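PDB 2NO4: (S)-2-haloacid dehalogenase IVA from Burkholderia cepacia, which hydrolyses short-chain (S)-2-haloalkanoic acids to the corresponding (R)-2-hydroxyalkanoic acids, releasing halide and inverting the configuration at the carbon attacked. Local coordinates for residues Tyr67-Asp75 and Ser128-Gln136. Residues are numbered along the deposited sequence; the frame is centred on the assembly and turned at random.
Sequences YADFWQLTD and SNGNDEMLQ. With SO4 (sulfate ion), chain H; SO4 (sulfate ion), chain I; SO4 (sulfate ion), chain K.
F70 and N129 meet where the first turn of helix 70-84, in the helical cap, comes down on the loop after strand 123-128 of the Rossmann-like HAD core. F70 CB lies 3.3 Å from N129 O and also touches G130 CA; further out, CD1 and CE1 of F70 run under N129 CB, which sits over the ring centre 3.8 Å from the F70 centroid, a CH-pi contact. At the far end F70 CE2 is 3.9 Å from O2 of the chain H sulfate, which S128 OG and N129 N bind together with Y22, A21 and K161. N129 OD1 turns instead to K161 N. M134 SD comes to the edges of both the F70 and W71 rings, and M134 CB packs 3.5 Å from W71 CE3. N131 folds its amide back over its own backbone (chi1 56°), which turns N131 OD1 to accept from W71 N at 2.9 Å and ND2 to O4 of the chain I sulfate. The D69 carboxylate stacks on this amide, planes 13° apart, and its OD1 caps Q72 N. One water bridges F70 N, N129 O and Y67 OH. S128 and N129 bind the haloacid, so the chain H sulfate probably mimics its carboxylate, and the nearby F70 ring may give the site an apolar side.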
ATOM      1  N   TYR B  67       7.696  10.476  -7.677  1.00 21.16           N
ATOM      2  CA  TYR B  67       7.753  11.120  -6.361  1.00 22.87           C
ATOM      3  C   TYR B  67       7.008  12.436  -6.254  1.00 24.79           C
ATOM      4  O   TYR B  67       7.046  13.290  -7.162  1.00 26.64           O
ATOM      5  CB  TYR B  67       9.217  11.301  -5.883  1.00 23.17           C
ATOM      6  CG  TYR B  67       9.312  11.868  -4.479  1.00 22.30           C
ATOM      7  CD1 TYR B  67       9.297  11.032  -3.359  1.00 23.66           C
ATOM      8  CD2 TYR B  67       9.391  13.254  -4.266  1.00 23.38           C
ATOM      9  CE1 TYR B  67       9.404  11.557  -2.052  1.00 22.36           C
ATOM     10  CE2 TYR B  67       9.492  13.788  -2.966  1.00 22.53           C
ATOM     11  CZ  TYR B  67       9.481  12.929  -1.870  1.00 23.32           C
ATOM     12  OH  TYR B  67       9.541  13.432  -0.596  1.00 22.54           O
ATOM     13  N   ALA B  68       6.312  12.596  -5.133  1.00 23.54           N
ATOM     14  CA  ALA B  68       5.864  13.898  -4.660  1.00 22.46           C
ATOM     15  C   ALA B  68       5.984  13.780  -3.160  1.00 23.64           C
ATOM     16  O   ALA B  68       6.012  12.657  -2.615  1.00 21.86           O
ATOM     17  CB  ALA B  68       4.413  14.186  -5.052  1.00 21.94           C
ATOM     18  N   ASP B  69       6.057  14.920  -2.485  1.00 23.73           N
ATOM     19  CA  ASP B  69       6.344  14.912  -1.063  1.00 25.50           C
ATOM     20  C   ASP B  69       5.178  14.510  -0.159  1.00 24.15           C
ATOM     21  O   ASP B  69       4.032  14.438  -0.599  1.00 23.30           O
ATOM     22  CB  ASP B  69       7.061  16.208  -0.596  1.00 26.51           C
ATOM     23  CG  ASP B  69       6.114  17.396  -0.308  1.00 29.90           C
ATOM     24  OD1 ASP B  69       4.886  17.312  -0.365  1.00 25.95           O
ATOM     25  OD2 ASP B  69       6.651  18.477   0.027  1.00 31.66           O
ATOM     26  N   PHE B  70       5.485  14.239   1.104  1.00 24.52           N
ATOM     27  CA  PHE B  70       4.534  13.510   1.940  1.00 25.14           C
ATOM     28  C   PHE B  70       3.332  14.347   2.260  1.00 24.18           C
ATOM     29  O   PHE B  70       2.205  13.836   2.327  1.00 22.84           O
ATOM     30  CB  PHE B  70       5.211  12.973   3.187  1.00 22.53           C
ATOM     31  CG  PHE B  70       4.534  11.755   3.791  1.00 24.36           C
ATOM     32  CD1 PHE B  70       4.364  10.586   3.045  1.00 22.83           C
ATOM     33  CD2 PHE B  70       4.119  11.769   5.139  1.00 23.88           C
ATOM     34  CE1 PHE B  70       3.803   9.435   3.625  1.00 24.92           C
ATOM     35  CE2 PHE B  70       3.546  10.630   5.723  1.00 25.63           C
ATOM     36  CZ  PHE B  70       3.403   9.446   4.936  1.00 23.79           C
ATOM     37  N   TRP B  71       3.554  15.655   2.421  1.00 23.24           N
ATOM     38  CA  TRP B  71       2.429  16.590   2.591  1.00 25.18           C
ATOM     39  C   TRP B  71       1.447  16.568   1.401  1.00 25.83           C
ATOM     40  O   TRP B  71       0.210  16.571   1.586  1.00 24.03           O
ATOM     41  CB  TRP B  71       2.948  18.014   2.855  1.00 26.16           C
ATOM     42  CG  TRP B  71       1.887  19.010   3.179  1.00 27.25           C
ATOM     43  CD1 TRP B  71       1.445  20.010   2.361  1.00 28.80           C
ATOM     44  CD2 TRP B  71       1.134  19.123   4.395  1.00 27.19           C
ATOM     45  NE1 TRP B  71       0.455  20.739   2.988  1.00 30.16           N
ATOM     46  CE2 TRP B  71       0.250  20.224   4.241  1.00 29.52           C
ATOM     47  CE3 TRP B  71       1.115  18.408   5.602  1.00 28.33           C
ATOM     48  CZ2 TRP B  71      -0.638  20.636   5.259  1.00 28.05           C
ATOM     49  CZ3 TRP B  71       0.230  18.827   6.620  1.00 29.70           C
ATOM     50  CH2 TRP B  71      -0.633  19.937   6.427  1.00 27.08           C
ATOM     51  N   GLN B  72       1.992  16.566   0.186  1.00 25.12           N
ATOM     52  CA  GLN B  72       1.142  16.498  -1.003  1.00 25.54           C
ATOM     53  C   GLN B  72       0.355  15.187  -1.003  1.00 23.44           C
ATOM     54  O   GLN B  72      -0.826  15.174  -1.291  1.00 18.77           O
ATOM     55  CB  GLN B  72       1.948  16.631  -2.298  1.00 24.28           C
ATOM     56  CG  GLN B  72       1.068  16.669  -3.579  1.00 26.69           C
ATOM     57  CD  GLN B  72       1.875  16.847  -4.849  1.00 27.00           C
ATOM     58  OE1 GLN B  72       2.869  17.568  -4.863  1.00 29.87           O
ATOM     59  NE2 GLN B  72       1.461  16.176  -5.921  1.00 26.92           N
ATOM     60  N   LEU B  73       1.019  14.085  -0.708  1.00 21.17           N
ATOM     61  CA  LEU B  73       0.325  12.800  -0.656  1.00 22.27           C
ATOM     62  C   LEU B  73      -0.755  12.727   0.433  1.00 21.43           C
ATOM     63  O   LEU B  73      -1.802  12.086   0.229  1.00 22.15           O
ATOM     64  CB  LEU B  73       1.319  11.650  -0.416  1.00 19.55           C
ATOM     65  CG  LEU B  73       2.474  11.555  -1.421  1.00 20.64           C
ATOM     66  CD1 LEU B  73       3.208  10.224  -1.279  1.00 18.47           C
ATOM     67  CD2 LEU B  73       2.090  11.895  -2.886  1.00 22.57           C
ATOM     68  N   THR B  74      -0.467  13.333   1.587  1.00 23.55           N
ATOM     69  CA  THR B  74      -1.398  13.430   2.710  1.00 23.50           C
ATOM     70  C   THR B  74      -2.664  14.184   2.262  1.00 23.85           C
ATOM     71  O   THR B  74      -3.777  13.757   2.528  1.00 23.27           O
ATOM     72  CB  THR B  74      -0.724  14.079   3.953  1.00 22.28           C
ATOM     73  OG1 THR B  74       0.438  13.303   4.291  1.00 24.39           O
ATOM     74  CG2 THR B  74      -1.695  14.123   5.174  1.00 22.62           C
ATOM     75  N   ASP B  75      -2.460  15.302   1.568  1.00 22.27           N
ATOM     76  CA  ASP B  75      -3.518  16.132   1.004  1.00 24.47           C
ATOM     77  C   ASP B  75      -4.365  15.345  -0.026  1.00 21.20           C
ATOM     78  O   ASP B  75      -5.599  15.295   0.070  1.00 22.18           O
ATOM     79  CB  ASP B  75      -2.857  17.400   0.395  1.00 29.69           C
ATOM     80  CG  ASP B  75      -3.865  18.465  -0.011  1.00 36.89           C
ATOM     81  OD1 ASP B  75      -4.529  18.309  -1.048  1.00 38.12           O
ATOM     82  OD2 ASP B  75      -3.994  19.463   0.722  1.00 42.00           O
ATOM     83  N   SER B 128      11.956   9.595   8.707  1.00 22.70           N
ATOM     84  CA  SER B 128      10.535   9.715   8.379  1.00 22.37           C
ATOM     85  C   SER B 128      10.287   9.913   6.886  1.00 23.44           C
ATOM     86  O   SER B 128      11.051  10.610   6.203  1.00 20.62           O
ATOM     87  CB  SER B 128       9.943  10.920   9.136  1.00 22.91           C
ATOM     88  OG  SER B 128       8.542  11.062   8.849  1.00 22.66           O
ATOM     89  N   ASN B 129       9.183   9.358   6.387  1.00 20.78           N
ATOM     90  CA  ASN B 129       8.651   9.777   5.070  1.00 20.24           C
ATOM     91  C   ASN B 129       8.257  11.251   4.991  1.00 20.12           C
ATOM     92  O   ASN B 129       8.182  11.798   3.895  1.00 20.18           O
ATOM     93  CB  ASN B 129       7.399   8.964   4.690  1.00 18.93           C
ATOM     94  CG  ASN B 129       7.703   7.504   4.411  1.00 21.95           C
ATOM     95  OD1 ASN B 129       8.761   7.155   3.869  1.00 22.65           O
ATOM     96  ND2 ASN B 129       6.743   6.627   4.761  1.00 21.59           N
ATOM     97  N   GLY B 130       7.935  11.862   6.135  1.00 22.47           N
ATOM     98  CA  GLY B 130       7.390  13.210   6.168  1.00 22.24           C
ATOM     99  C   GLY B 130       8.491  14.183   5.725  1.00 23.59           C
ATOM    100  O   GLY B 130       9.656  14.011   6.073  1.00 21.24           O
ATOM    101  N   ASN B 131       8.112  15.154   4.905  1.00 24.00           N
ATOM    102  CA  ASN B 131       9.008  16.255   4.495  1.00 24.11           C
ATOM    103  C   ASN B 131       9.217  17.220   5.674  1.00 25.40           C
ATOM    104  O   ASN B 131       8.388  17.249   6.618  1.00 23.63           O
ATOM    105  CB  ASN B 131       8.447  16.982   3.261  1.00 22.39           C
ATOM    106  CG  ASN B 131       7.018  17.505   3.464  1.00 26.02           C
ATOM    107  OD1 ASN B 131       6.057  16.724   3.458  1.00 24.91           O
ATOM    108  ND2 ASN B 131       6.864  18.843   3.584  1.00 20.95           N
ATOM    109  N   ASP B 132      10.289  18.001   5.637  1.00 21.41           N
ATOM    110  CA  ASP B 132      10.662  18.797   6.802  1.00 23.59           C
ATOM    111  C   ASP B 132       9.554  19.712   7.302  1.00 21.65           C
ATOM    112  O   ASP B 132       9.287  19.800   8.488  1.00 19.07           O
ATOM    113  CB  ASP B 132      11.955  19.569   6.562  0.50 25.14           C
ATOM    114  CG  ASP B 132      12.574  20.047   7.856  0.50 27.29           C
ATOM    115  OD1 ASP B 132      12.561  21.266   8.092  0.50 28.63           O
ATOM    116  OD2 ASP B 132      13.041  19.196   8.647  0.50 29.52           O
ATOM    117  N   GLU B 133       8.900  20.414   6.392  1.00 26.45           N
ATOM    118  CA  GLU B 133       7.900  21.384   6.812  1.00 29.10           C
ATOM    119  C   GLU B 133       6.767  20.804   7.681  1.00 30.13           C
ATOM    120  O   GLU B 133       6.470  21.346   8.759  1.00 30.04           O
ATOM    121  CB  GLU B 133       7.289  22.155   5.642  1.00 33.66           C
ATOM    122  CG  GLU B 133       6.429  23.302   6.179  1.00 41.67           C
ATOM    123  CD  GLU B 133       5.659  24.029   5.123  1.00 48.64           C
ATOM    124  OE1 GLU B 133       4.584  24.600   5.466  1.00 51.47           O
ATOM    125  OE2 GLU B 133       6.128  24.038   3.948  1.00 51.88           O
ATOM    126  N   MET B 134       6.116  19.727   7.213  1.00 28.23           N
ATOM    127  CA  MET B 134       5.058  19.101   8.009  1.00 26.61           C
ATOM    128  C   MET B 134       5.604  18.470   9.315  1.00 26.36           C
ATOM    129  O   MET B 134       4.985  18.587  10.373  1.00 28.25           O
ATOM    130  CB  MET B 134       4.255  18.089   7.160  1.00 26.13           C
ATOM    131  CG  MET B 134       4.955  16.766   6.875  1.00 24.99           C
ATOM    132  SD  MET B 134       3.974  15.715   5.799  1.00 25.29           S
ATOM    133  CE  MET B 134       2.764  15.071   7.016  1.00 24.44           C
ATOM    134  N   LEU B 135       6.768  17.841   9.240  1.00 29.55           N
ATOM    135  CA  LEU B 135       7.301  17.096  10.368  1.00 32.53           C
ATOM    136  C   LEU B 135       7.800  18.053  11.466  1.00 33.60           C
ATOM    137  O   LEU B 135       7.545  17.829  12.655  1.00 32.85           O
ATOM    138  CB  LEU B 135       8.455  16.210   9.929  1.00 34.70           C
ATOM    139  CG  LEU B 135       8.572  14.789  10.497  1.00 37.64           C
ATOM    140  CD1 LEU B 135      10.008  14.365  10.275  1.00 39.86           C
ATOM    141  CD2 LEU B 135       8.183  14.613  11.966  1.00 35.93           C
ATOM    142  N   GLN B 136       8.520  19.098  11.055  1.00 33.83           N
ATOM    143  CA  GLN B 136       9.007  20.121  11.988  1.00 34.52           C
ATOM    144  C   GLN B 136       7.890  20.808  12.768  1.00 30.95           C
ATOM    145  O   GLN B 136       7.994  20.978  14.002  1.00 29.14           O
ATOM    146  CB  GLN B 136       9.916  21.143  11.272  1.00 38.16           C
ATOM    147  CG  GLN B 136      11.371  20.683  11.178  1.00 44.25           C
ATOM    148  CD  GLN B 136      11.971  20.364  12.568  1.00 47.14           C
ATOM    149  OE1 GLN B 136      12.361  19.223  12.853  1.00 46.74           O
ATOM    150  NE2 GLN B 136      12.004  21.374  13.442  1.00 49.49           N
TER
HETATM  151  S   SO4 H1002       6.942   7.925   8.782  1.00 25.31           S
HETATM  152  O1  SO4 H1002       7.310   8.740   9.918  1.00 23.09           O
HETATM  153  O2  SO4 H1002       6.063   8.650   7.870  1.00 27.32           O
HETATM  154  O3  SO4 H1002       8.094   7.393   8.092  1.00 23.44           O
HETATM  155  O4  SO4 H1002       6.179   6.824   9.365  1.00 25.97           O
HETATM  156  S   SO4 I1005      10.130  21.222   2.850  1.00 46.48           S
HETATM  157  O1  SO4 I1005      10.179  22.554   3.461  1.00 46.84           O
HETATM  158  O2  SO4 I1005       9.632  21.371   1.463  1.00 45.56           O
HETATM  159  O3  SO4 I1005      11.502  20.668   2.845  1.00 44.96           O
HETATM  160  O4  SO4 I1005       9.201  20.383   3.635  1.00 42.38           O
HETATM  161  S   SO4 K1007       2.464  15.090  -9.228  1.00 30.86           S
HETATM  162  O1  SO4 K1007       2.864  16.221  -8.431  1.00 31.33           O
HETATM  163  O2  SO4 K1007       2.292  15.478 -10.635  1.00 32.78           O
HETATM  164  O3  SO4 K1007       3.478  14.057  -9.182  1.00 30.24           O
HETATM  165  O4  SO4 K1007       1.148  14.627  -8.699  1.00 32.76           O
HETATM  166  O   HOH W   1       8.314  13.697   1.876  1.00 20.70           O